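Local coordinates for protein geranylgeranyl pyrophosphate synthetase (Pyrococcus horikoshii, PDB 1WY0) that probably makes geranylgeranyl diphosphate by adding isopentenyl diphosphate units to a shorter allylic diphosphate, at residues 196-199 with 200-203; 168-171 with 172-175; 325-328 with 329-333. One frame throughout, in Å; residues are numbered along the deposited sequence.

Contact 1: residues 196-199 with 200-203; sequences NEEY and IKAL
The ring of Tyr-199 carries the amide of Asn-196 on one face. Atom ND2 of Asn-196 sits 3.2 Å above the plane of the Tyr-199 ring, over its centre. The backbone links the two segments here as well: Asn-196 O takes Ile-200 N at 3.2 Å in a nearly straight bond. Asn-196 is the N-cap residue of helix 197-224. Asn-196 OD1 accepts from Glu-198 N at 2.7 Å, tilted slightly from the carbonyl plane, and from Tyr-199 N at 3.2 Å, well above that plane. These two bonds fix the rotation of the amide and help keep ND2 over the ring. The single oxygen OD1 thus serves two amides of the first turn.

Further along, Tyr-199 O takes Leu-203 N at 2.7 Å.

Glu-197 lies alongside Ile-200, with Glu-197 OE2 3.8 Å from Ile-200 CD1. Its CG stands beside the backbone N (chi1 -68°), and the chain bends at chi2. Its charge is held by a salt bridge to Arg-137. Glu-198 runs beside Lys-201, but Glu-198 OE1 and Lys-201 NZ stay 4.7 Å apart.

Ile-200 packs on Lys-187 and Ile-191 of helix 167-193, and Leu-203 on Ala-186 of that helix. Tyr-199 rests on loop residues Thr-194, Leu-321 and Pro-322.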
ATOM      1  N   ASN A 196      24.885  18.478   7.120  1.00 67.08           N
ATOM      2  CA  ASN A 196      24.649  19.693   7.893  1.00 66.42           C
ATOM      3  C   ASN A 196      23.197  19.773   8.372  1.00 66.34           C
ATOM      4  O   ASN A 196      22.282  20.109   7.632  1.00 65.86           O
ATOM      5  CB  ASN A 196      24.973  20.893   7.001  1.00 66.56           C
ATOM      6  CG  ASN A 196      24.826  22.166   7.795  1.00 67.50           C
ATOM      7  OD1 ASN A 196      24.021  22.267   8.715  1.00 67.84           O
ATOM      8  ND2 ASN A 196      25.632  23.170   7.410  1.00 68.44           N
ATOM      9  N   GLU A 197      23.002  19.412   9.653  1.00 66.21           N
ATOM     10  CA  GLU A 197      21.650  19.336  10.193  1.00 66.58           C
ATOM     11  C   GLU A 197      20.904  20.670  10.109  1.00 66.74           C
ATOM     12  O   GLU A 197      19.697  20.752  10.294  1.00 67.16           O
ATOM     13  CB  GLU A 197      21.743  18.886  11.651  1.00 66.56           C
ATOM     14  CG  GLU A 197      22.219  17.439  11.785  1.00 66.68           C
ATOM     15  CD  GLU A 197      21.287  16.533  11.014  1.00 67.57           C
ATOM     16  OE1 GLU A 197      20.084  16.736  11.080  1.00 66.33           O
ATOM     17  OE2 GLU A 197      21.778  15.619  10.354  1.00 66.85           O
ATOM     18  N   GLU A 198      21.671  21.749   9.863  1.00 66.88           N
ATOM     19  CA  GLU A 198      21.021  23.050   9.775  1.00 66.44           C
ATOM     20  C   GLU A 198      20.397  23.258   8.395  1.00 65.11           C
ATOM     21  O   GLU A 198      19.346  23.867   8.234  1.00 64.52           O
ATOM     22  CB  GLU A 198      22.071  24.129  10.042  1.00 67.93           C
ATOM     23  CG  GLU A 198      21.517  25.290  10.867  1.00 70.18           C
ATOM     24  CD  GLU A 198      20.674  24.750  12.002  1.00 71.41           C
ATOM     25  OE1 GLU A 198      19.596  24.234  11.738  1.00 72.17           O
ATOM     26  OE2 GLU A 198      21.096  24.872  13.150  1.00 72.07           O
ATOM     27  N   TYR A 199      21.116  22.761   7.369  1.00 63.64           N
ATOM     28  CA  TYR A 199      20.551  22.769   6.026  1.00 63.38           C
ATOM     29  C   TYR A 199      19.263  21.943   5.981  1.00 62.25           C
ATOM     30  O   TYR A 199      18.208  22.388   5.547  1.00 60.47           O
ATOM     31  CB  TYR A 199      21.568  22.136   5.073  1.00 64.70           C
ATOM     32  CG  TYR A 199      22.769  23.000   4.909  1.00 67.22           C
ATOM     33  CD1 TYR A 199      23.892  22.494   4.254  1.00 67.60           C
ATOM     34  CD2 TYR A 199      22.770  24.323   5.351  1.00 68.27           C
ATOM     35  CE1 TYR A 199      24.994  23.303   4.030  1.00 69.42           C
ATOM     36  CE2 TYR A 199      23.880  25.130   5.136  1.00 69.53           C
ATOM     37  CZ  TYR A 199      24.989  24.622   4.483  1.00 69.66           C
ATOM     38  OH  TYR A 199      26.092  25.424   4.251  1.00 70.90           O
ATOM     39  N   ILE A 200      19.399  20.675   6.418  1.00 60.71           N
ATOM     40  CA  ILE A 200      18.268  19.756   6.364  1.00 59.22           C
ATOM     41  C   ILE A 200      17.027  20.330   7.056  1.00 58.66           C
ATOM     42  O   ILE A 200      15.900  20.183   6.601  1.00 59.22           O
ATOM     43  CB  ILE A 200      18.684  18.440   7.025  1.00 58.90           C
ATOM     44  CG1 ILE A 200      19.748  17.735   6.178  1.00 57.12           C
ATOM     45  CG2 ILE A 200      17.468  17.501   7.123  1.00 59.51           C
ATOM     46  CD1 ILE A 200      20.369  16.535   6.897  1.00 57.06           C
ATOM     47  N   LYS A 201      17.254  20.967   8.219  1.00 57.57           N
ATOM     48  CA  LYS A 201      16.127  21.555   8.935  1.00 57.23           C
ATOM     49  C   LYS A 201      15.520  22.728   8.163  1.00 55.74           C
ATOM     50  O   LYS A 201      14.352  23.064   8.310  1.00 54.33           O
ATOM     51  CB  LYS A 201      16.612  22.028  10.305  1.00 59.85           C
ATOM     52  CG  LYS A 201      15.487  22.044  11.342  1.00 63.18           C
ATOM     53  CD  LYS A 201      15.738  23.067  12.451  1.00 65.43           C
ATOM     54  CE  LYS A 201      14.600  24.086  12.577  1.00 67.58           C
ATOM     55  NZ  LYS A 201      15.076  25.407  12.166  1.00 68.56           N
ATOM     56  N   ALA A 202      16.383  23.353   7.340  1.00 54.24           N
ATOM     57  CA  ALA A 202      15.922  24.465   6.522  1.00 50.99           C
ATOM     58  C   ALA A 202      15.198  23.968   5.266  1.00 49.38           C
ATOM     59  O   ALA A 202      14.190  24.514   4.831  1.00 48.53           O
ATOM     60  CB  ALA A 202      17.148  25.291   6.131  1.00 50.96           C
ATOM     61  N   LEU A 203      15.729  22.906   4.670  1.00 47.22           N
ATOM     62  CA  LEU A 203      15.126  22.311   3.487  1.00 48.12           C
ATOM     63  C   LEU A 203      13.769  21.715   3.844  1.00 47.49           C
ATOM     64  O   LEU A 203      12.786  21.917   3.131  1.00 47.36           O
ATOM     65  CB  LEU A 203      16.037  21.221   2.919  1.00 47.31           C
ATOM     66  CG  LEU A 203      17.235  21.719   2.107  1.00 47.68           C
ATOM     67  CD1 LEU A 203      18.150  20.553   1.755  1.00 49.00           C
ATOM     68  CD2 LEU A 203      16.734  22.409   0.843  1.00 47.42           C
TER

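Contact 2: residues 168-171 with 172-175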
ATOM      1  N   GLU A 168      -7.923  24.797  12.571  1.00 41.78           N
ATOM      2  CA  GLU A 168      -6.962  23.884  13.167  1.00 43.28           C
ATOM      3  C   GLU A 168      -7.108  22.459  12.641  1.00 42.21           C
ATOM      4  O   GLU A 168      -6.118  21.761  12.437  1.00 41.65           O
ATOM      5  CB  GLU A 168      -7.133  23.866  14.684  1.00 45.69           C
ATOM      6  CG  GLU A 168      -6.162  22.933  15.370  1.00 50.60           C
ATOM      7  CD  GLU A 168      -6.555  22.650  16.790  1.00 53.57           C
ATOM      8  OE1 GLU A 168      -6.547  23.608  17.603  1.00 53.83           O
ATOM      9  OE2 GLU A 168      -6.883  21.470  17.085  1.00 56.36           O
ATOM     10  N   GLU A 169      -8.347  22.022  12.458  1.00 41.14           N
ATOM     11  CA  GLU A 169      -8.604  20.686  11.948  1.00 40.50           C
ATOM     12  C   GLU A 169      -8.082  20.605  10.522  1.00 39.48           C
ATOM     13  O   GLU A 169      -7.319  19.699  10.184  1.00 38.85           O
ATOM     14  CB  GLU A 169     -10.100  20.382  11.985  1.00 40.70           C
ATOM     15  CG  GLU A 169     -10.542  19.704  13.273  1.00 44.93           C
ATOM     16  CD  GLU A 169     -12.053  19.642  13.432  1.00 45.64           C
ATOM     17  OE1 GLU A 169     -12.756  20.568  12.969  1.00 42.73           O
ATOM     18  OE2 GLU A 169     -12.538  18.661  14.034  1.00 50.28           O
ATOM     19  N   TYR A 170      -8.477  21.573   9.698  1.00 38.43           N
ATOM     20  CA  TYR A 170      -8.040  21.472   8.311  1.00 38.36           C
ATOM     21  C   TYR A 170      -6.518  21.547   8.196  1.00 37.56           C
ATOM     22  O   TYR A 170      -5.879  20.748   7.523  1.00 37.71           O
ATOM     23  CB  TYR A 170      -8.678  22.618   7.524  1.00 38.94           C
ATOM     24  CG  TYR A 170      -7.972  22.789   6.226  1.00 39.80           C
ATOM     25  CD1 TYR A 170      -8.343  22.016   5.129  1.00 38.50           C
ATOM     26  CD2 TYR A 170      -6.935  23.713   6.101  1.00 38.86           C
ATOM     27  CE1 TYR A 170      -7.690  22.171   3.915  1.00 36.66           C
ATOM     28  CE2 TYR A 170      -6.275  23.861   4.889  1.00 38.62           C
ATOM     29  CZ  TYR A 170      -6.646  23.092   3.802  1.00 39.21           C
ATOM     30  OH  TYR A 170      -5.999  23.238   2.590  1.00 39.33           O
ATOM     31  N   MET A 171      -5.825  22.447   8.887  1.00 38.09           N
ATOM     32  CA  MET A 171      -4.369  22.502   8.817  1.00 36.77           C
ATOM     33  C   MET A 171      -3.665  21.240   9.309  1.00 36.17           C
ATOM     34  O   MET A 171      -2.586  20.908   8.834  1.00 37.10           O
ATOM     35  CB  MET A 171      -3.840  23.710   9.600  1.00 38.07           C
ATOM     36  CG  MET A 171      -4.067  25.058   8.935  1.00 38.86           C
ATOM     37  SD  MET A 171      -3.678  25.101   7.177  1.00 42.25           S
ATOM     38  CE  MET A 171      -1.871  25.067   7.236  1.00 39.53           C
ATOM     39  N   GLU A 172      -4.252  20.536  10.264  1.00 34.90           N
ATOM     40  CA  GLU A 172      -3.604  19.330  10.755  1.00 36.43           C
ATOM     41  C   GLU A 172      -3.725  18.234   9.689  1.00 35.20           C
ATOM     42  O   GLU A 172      -2.842  17.395   9.533  1.00 33.85           O
ATOM     43  CB  GLU A 172      -4.252  18.883  12.067  1.00 38.14           C
ATOM     44  CG  GLU A 172      -3.676  17.601  12.625  1.00 43.75           C
ATOM     45  CD  GLU A 172      -4.398  17.120  13.866  1.00 45.78           C
ATOM     46  OE1 GLU A 172      -5.631  17.286  13.923  1.00 48.72           O
ATOM     47  OE2 GLU A 172      -3.739  16.560  14.775  1.00 49.06           O
ATOM     48  N   MET A 173      -4.818  18.287   8.937  1.00 35.31           N
ATOM     49  CA  MET A 173      -5.100  17.328   7.883  1.00 34.78           C
ATOM     50  C   MET A 173      -4.223  17.585   6.659  1.00 35.66           C
ATOM     51  O   MET A 173      -3.517  16.685   6.183  1.00 35.43           O
ATOM     52  CB  MET A 173      -6.585  17.424   7.515  1.00 33.23           C
ATOM     53  CG  MET A 173      -7.045  16.550   6.340  1.00 33.34           C
ATOM     54  SD  MET A 173      -6.588  17.169   4.697  1.00 34.38           S
ATOM     55  CE  MET A 173      -7.843  18.430   4.399  1.00 33.98           C
ATOM     56  N   ILE A 174      -4.249  18.819   6.161  1.00 34.74           N
ATOM     57  CA  ILE A 174      -3.478  19.101   4.956  1.00 35.66           C
ATOM     58  C   ILE A 174      -1.977  18.914   5.191  1.00 36.28           C
ATOM     59  O   ILE A 174      -1.212  18.568   4.300  1.00 37.72           O
ATOM     60  CB  ILE A 174      -3.759  20.544   4.534  1.00 35.82           C
ATOM     61  CG1 ILE A 174      -3.329  20.762   3.083  1.00 36.41           C
ATOM     62  CG2 ILE A 174      -2.949  21.511   5.415  1.00 35.59           C
ATOM     63  CD1 ILE A 174      -4.189  19.971   2.096  1.00 34.63           C
ATOM     64  N   SER A 175      -1.558  19.199   6.438  1.00 37.53           N
ATOM     65  CA  SER A 175      -0.143  19.068   6.766  1.00 38.70           C
ATOM     66  C   SER A 175       0.385  17.670   6.443  1.00 38.39           C
ATOM     67  O   SER A 175       1.523  17.476   6.038  1.00 38.95           O
ATOM     68  CB  SER A 175       0.030  19.360   8.258  1.00 39.16           C
ATOM     69  OG  SER A 175       1.390  19.135   8.631  1.00 43.94           O
TER
HETATM   70  O   HOH W   1      -7.774  17.126  11.433  1.00 35.13           O
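Tyr-170 and Ile-174, one helical turn apart, run out together from the helix. The branched CB of Ile-174 sits over one face of the Tyr-170 ring, 3.9 Å from Tyr-170 CZ. Ile-174 CG1 runs out along the ring to the hydroxyl, 3.7 Å from Tyr-170 OH. With CG1 anti to the backbone N (chi1 -163°), CG2 falls between the backbone N and the carbonyl carbon. There it meets Met-171, whose side chain also runs alongside Ile-174, with Met-171 SD 4.1 Å from Ile-174 CG2. Ile-174 is thus flanked by an aromatic ring and a thioether.

Met-173 meets the ring differently. It crosses Tyr-170 at a slant, and Met-173 CE, its methyl, lies 3.7 Å from Tyr-170 CD1. Two successive bends (chi2 -76°, chi3 -80°) fold the methyl back toward the ring. Beneath these side chains, Ile-174 N donates to Tyr-170 O at 2.9 Å in an almost straight helical bond.

The glutamates lie elsewhere on the helix. One water donates to Glu-169 O at 2.9 Å and to Glu-172 OE1 at 3.3 Å, bridging backbone and carboxylate. Glu-172 OE2 has a long, weak ion pair with Arg-155.

Tyr-170 reaches Ile-216 and Asp-219 of helix 197-224. Asp-219 belongs to the DDVLD sequence, which matches the second aspartate-rich motif of this family. In relatives that motif binds magnesium and diphosphate. Met-173 packs on Asp-156 and Phe-159 of helix 132-159, and Glu-169 also touches Phe-159. The chemistry therefore sorts the helix only in part: ring, sulfur and branched carbons face helices 197-224 and 132-159, while the glutamates turn mostly toward solvent.

Contact 3: residues 325-328 with 329-333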
ATOM      1  N   LYS A 325      22.337  28.154  -8.237  1.00 66.85           N
ATOM      2  CA  LYS A 325      21.133  28.216  -9.063  1.00 67.54           C
ATOM      3  C   LYS A 325      20.116  27.173  -8.598  1.00 67.21           C
ATOM      4  O   LYS A 325      18.945  27.185  -8.955  1.00 67.22           O
ATOM      5  CB  LYS A 325      21.510  27.966 -10.521  1.00 67.97           C
ATOM      6  CG  LYS A 325      22.352  29.100 -11.111  1.00 69.22           C
ATOM      7  CD  LYS A 325      21.557  29.987 -12.070  1.00 70.08           C
ATOM      8  CE  LYS A 325      22.454  30.897 -12.911  1.00 70.73           C
ATOM      9  NZ  LYS A 325      21.614  31.798 -13.692  1.00 70.00           N
ATOM     10  N   ALA A 326      20.619  26.220  -7.791  1.00 66.42           N
ATOM     11  CA  ALA A 326      19.725  25.225  -7.223  1.00 65.01           C
ATOM     12  C   ALA A 326      18.817  25.851  -6.167  1.00 64.59           C
ATOM     13  O   ALA A 326      17.598  25.859  -6.290  1.00 65.14           O
ATOM     14  CB  ALA A 326      20.581  24.130  -6.582  1.00 64.49           C
ATOM     15  N   ARG A 327      19.429  26.559  -5.223  1.00 63.12           N
ATOM     16  CA  ARG A 327      18.649  27.359  -4.293  1.00 62.17           C
ATOM     17  C   ARG A 327      17.761  28.320  -5.063  1.00 61.29           C
ATOM     18  O   ARG A 327      16.644  28.622  -4.643  1.00 62.14           O
ATOM     19  CB  ARG A 327      19.550  28.154  -3.349  1.00 62.23           C
ATOM     20  CG  ARG A 327      18.746  28.935  -2.326  1.00 64.14           C
ATOM     21  CD  ARG A 327      19.168  30.389  -2.217  1.00 65.80           C
ATOM     22  NE  ARG A 327      20.177  30.583  -1.182  1.00 66.84           N
ATOM     23  CZ  ARG A 327      20.545  31.768  -0.708  1.00 66.77           C
ATOM     24  NH1 ARG A 327      19.987  32.877  -1.176  1.00 67.51           N
ATOM     25  NH2 ARG A 327      21.465  31.842   0.244  1.00 66.73           N
ATOM     26  N   MET A 328      18.267  28.796  -6.193  1.00 59.74           N
ATOM     27  CA  MET A 328      17.520  29.722  -7.032  1.00 57.49           C
ATOM     28  C   MET A 328      16.207  29.084  -7.490  1.00 54.81           C
ATOM     29  O   MET A 328      15.125  29.644  -7.295  1.00 53.11           O
ATOM     30  CB  MET A 328      18.367  30.122  -8.245  1.00 58.73           C
ATOM     31  CG  MET A 328      17.687  31.102  -9.182  1.00 61.04           C
ATOM     32  SD  MET A 328      17.089  32.545  -8.294  1.00 63.16           S
ATOM     33  CE  MET A 328      18.520  33.656  -8.440  1.00 62.23           C
ATOM     34  N   ASP A 329      16.306  27.905  -8.092  1.00 52.79           N
ATOM     35  CA  ASP A 329      15.118  27.214  -8.569  1.00 52.40           C
ATOM     36  C   ASP A 329      14.127  26.929  -7.443  1.00 51.48           C
ATOM     37  O   ASP A 329      12.918  27.068  -7.624  1.00 51.87           O
ATOM     38  CB  ASP A 329      15.506  25.916  -9.276  1.00 52.60           C
ATOM     39  CG  ASP A 329      16.324  26.160 -10.533  1.00 51.32           C
ATOM     40  OD1 ASP A 329      16.005  27.108 -11.283  1.00 50.00           O
ATOM     41  OD2 ASP A 329      17.279  25.398 -10.779  1.00 52.84           O
ATOM     42  N   LEU A 330      14.636  26.540  -6.278  1.00 50.63           N
ATOM     43  CA  LEU A 330      13.775  26.253  -5.139  1.00 49.76           C
ATOM     44  C   LEU A 330      13.056  27.510  -4.684  1.00 50.11           C
ATOM     45  O   LEU A 330      11.964  27.439  -4.123  1.00 50.65           O
ATOM     46  CB  LEU A 330      14.582  25.675  -3.972  1.00 49.88           C
ATOM     47  CG  LEU A 330      15.217  24.290  -4.146  1.00 49.72           C
ATOM     48  CD1 LEU A 330      15.861  23.866  -2.833  1.00 49.26           C
ATOM     49  CD2 LEU A 330      14.160  23.274  -4.566  1.00 50.25           C
ATOM     50  N   GLU A 331      13.669  28.666  -4.909  1.00 50.41           N
ATOM     51  CA  GLU A 331      13.037  29.917  -4.519  1.00 49.32           C
ATOM     52  C   GLU A 331      12.032  30.315  -5.583  1.00 47.56           C
ATOM     53  O   GLU A 331      10.942  30.797  -5.274  1.00 46.10           O
ATOM     54  CB  GLU A 331      14.071  31.028  -4.347  1.00 51.47           C
ATOM     55  CG  GLU A 331      14.715  31.062  -2.971  1.00 54.86           C
ATOM     56  CD  GLU A 331      15.631  32.260  -2.787  1.00 55.02           C
ATOM     57  OE1 GLU A 331      16.078  32.832  -3.806  1.00 55.57           O
ATOM     58  OE2 GLU A 331      15.905  32.621  -1.622  1.00 56.52           O
ATOM     59  N   LEU A 332      12.401  30.115  -6.840  1.00 46.20           N
ATOM     60  CA  LEU A 332      11.505  30.450  -7.932  1.00 47.11           C
ATOM     61  C   LEU A 332      10.253  29.571  -7.889  1.00 46.20           C
ATOM     62  O   LEU A 332       9.135  30.073  -7.991  1.00 45.29           O
ATOM     63  CB  LEU A 332      12.217  30.295  -9.280  1.00 46.27           C
ATOM     64  CG  LEU A 332      13.199  31.411  -9.658  1.00 47.09           C
ATOM     65  CD1 LEU A 332      13.727  31.197 -11.077  1.00 45.92           C
ATOM     66  CD2 LEU A 332      12.485  32.752  -9.570  1.00 46.72           C
ATOM     67  N   LEU A 333      10.449  28.266  -7.732  1.00 45.85           N
ATOM     68  CA  LEU A 333       9.336  27.322  -7.673  1.00 45.98           C
ATOM     69  C   LEU A 333       8.352  27.740  -6.590  1.00 46.79           C
ATOM     70  O   LEU A 333       7.152  27.884  -6.845  1.00 45.79           O
ATOM     71  CB  LEU A 333       9.861  25.916  -7.383  1.00 46.99           C
ATOM     72  CG  LEU A 333       8.859  24.765  -7.306  1.00 46.87           C
ATOM     73  CD1 LEU A 333       8.160  24.559  -8.650  1.00 46.80           C
ATOM     74  CD2 LEU A 333       9.609  23.508  -6.903  1.00 47.90           C
TER
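Regular helical bonds from each residue to the fourth one on tie 325-328 to 329-333, among them Asp-329 N to Lys-325 O at 2.9 Å.

The carboxylate of Asp-329 folds back over the first turn. Its CG stands beside the backbone N (chi1 -64°), which brings Asp-329 OD2 to 3.0 Å from Lys-325 O. Both atoms are acceptors, so this approach is not itself a bond. OD2 instead makes a salt bridge to Arg-10 NE, which probably offsets the closeness of the two oxygens. Replacing Asp-329 by an alanine would probably leave Arg-10 without its charged mate and weaken the tie between helices 325-336 and 3-25.

Arg-327 and Glu-331 extend from the helix as neighbours, in the same direction. Arg-327 NH1 is 4.1 Å from Glu-331 OE2, and their flat groups are turned 58° apart. Glu-331 OE2 is far off the plane of the guanidinium, where the hydrogens of that group do not aim. The charges are merely near each other. Arg-327 NH2 is bonded to Leu-321 O, in the chain just before the helix. Met-328 SD lies 4.3 Å from Leu-332 CG, a loose apolar contact.

Leu-332 packs on Tyr-4 and Leu-7 of helix 3-25. Leu-330 reaches Thr-56 and Ser-57 of helix 49-57, and also Trp-206 of helix 197-224. Helix 325-336 thus touches helices 3-25, 49-57 and 197-224.

Along the chain contact 2 comes first, then contact 1, then contact 3. Contacts 2 and 1 lie near the starts of the consecutive helices 167-193 and 197-224. Their centres are 24 Å apart and their nearest atoms about 12 Å apart, so they do not touch. Contact 3 opens the last helix, 325-336. Its centre is 16 Å from that of contact 1, and the two meet where Leu-203 CD2 lies 4.0 Å from Leu-330 CD1. Leu-321 also joins them, touching Tyr-199 and bonding Arg-327. Contacts 2 and 3 are 27 Å apart between centres. The C-terminal helix thus packs onto the start of helix 197-224, consistent with the all-helical isoprenoid synthase fold of polyprenyl synthetases.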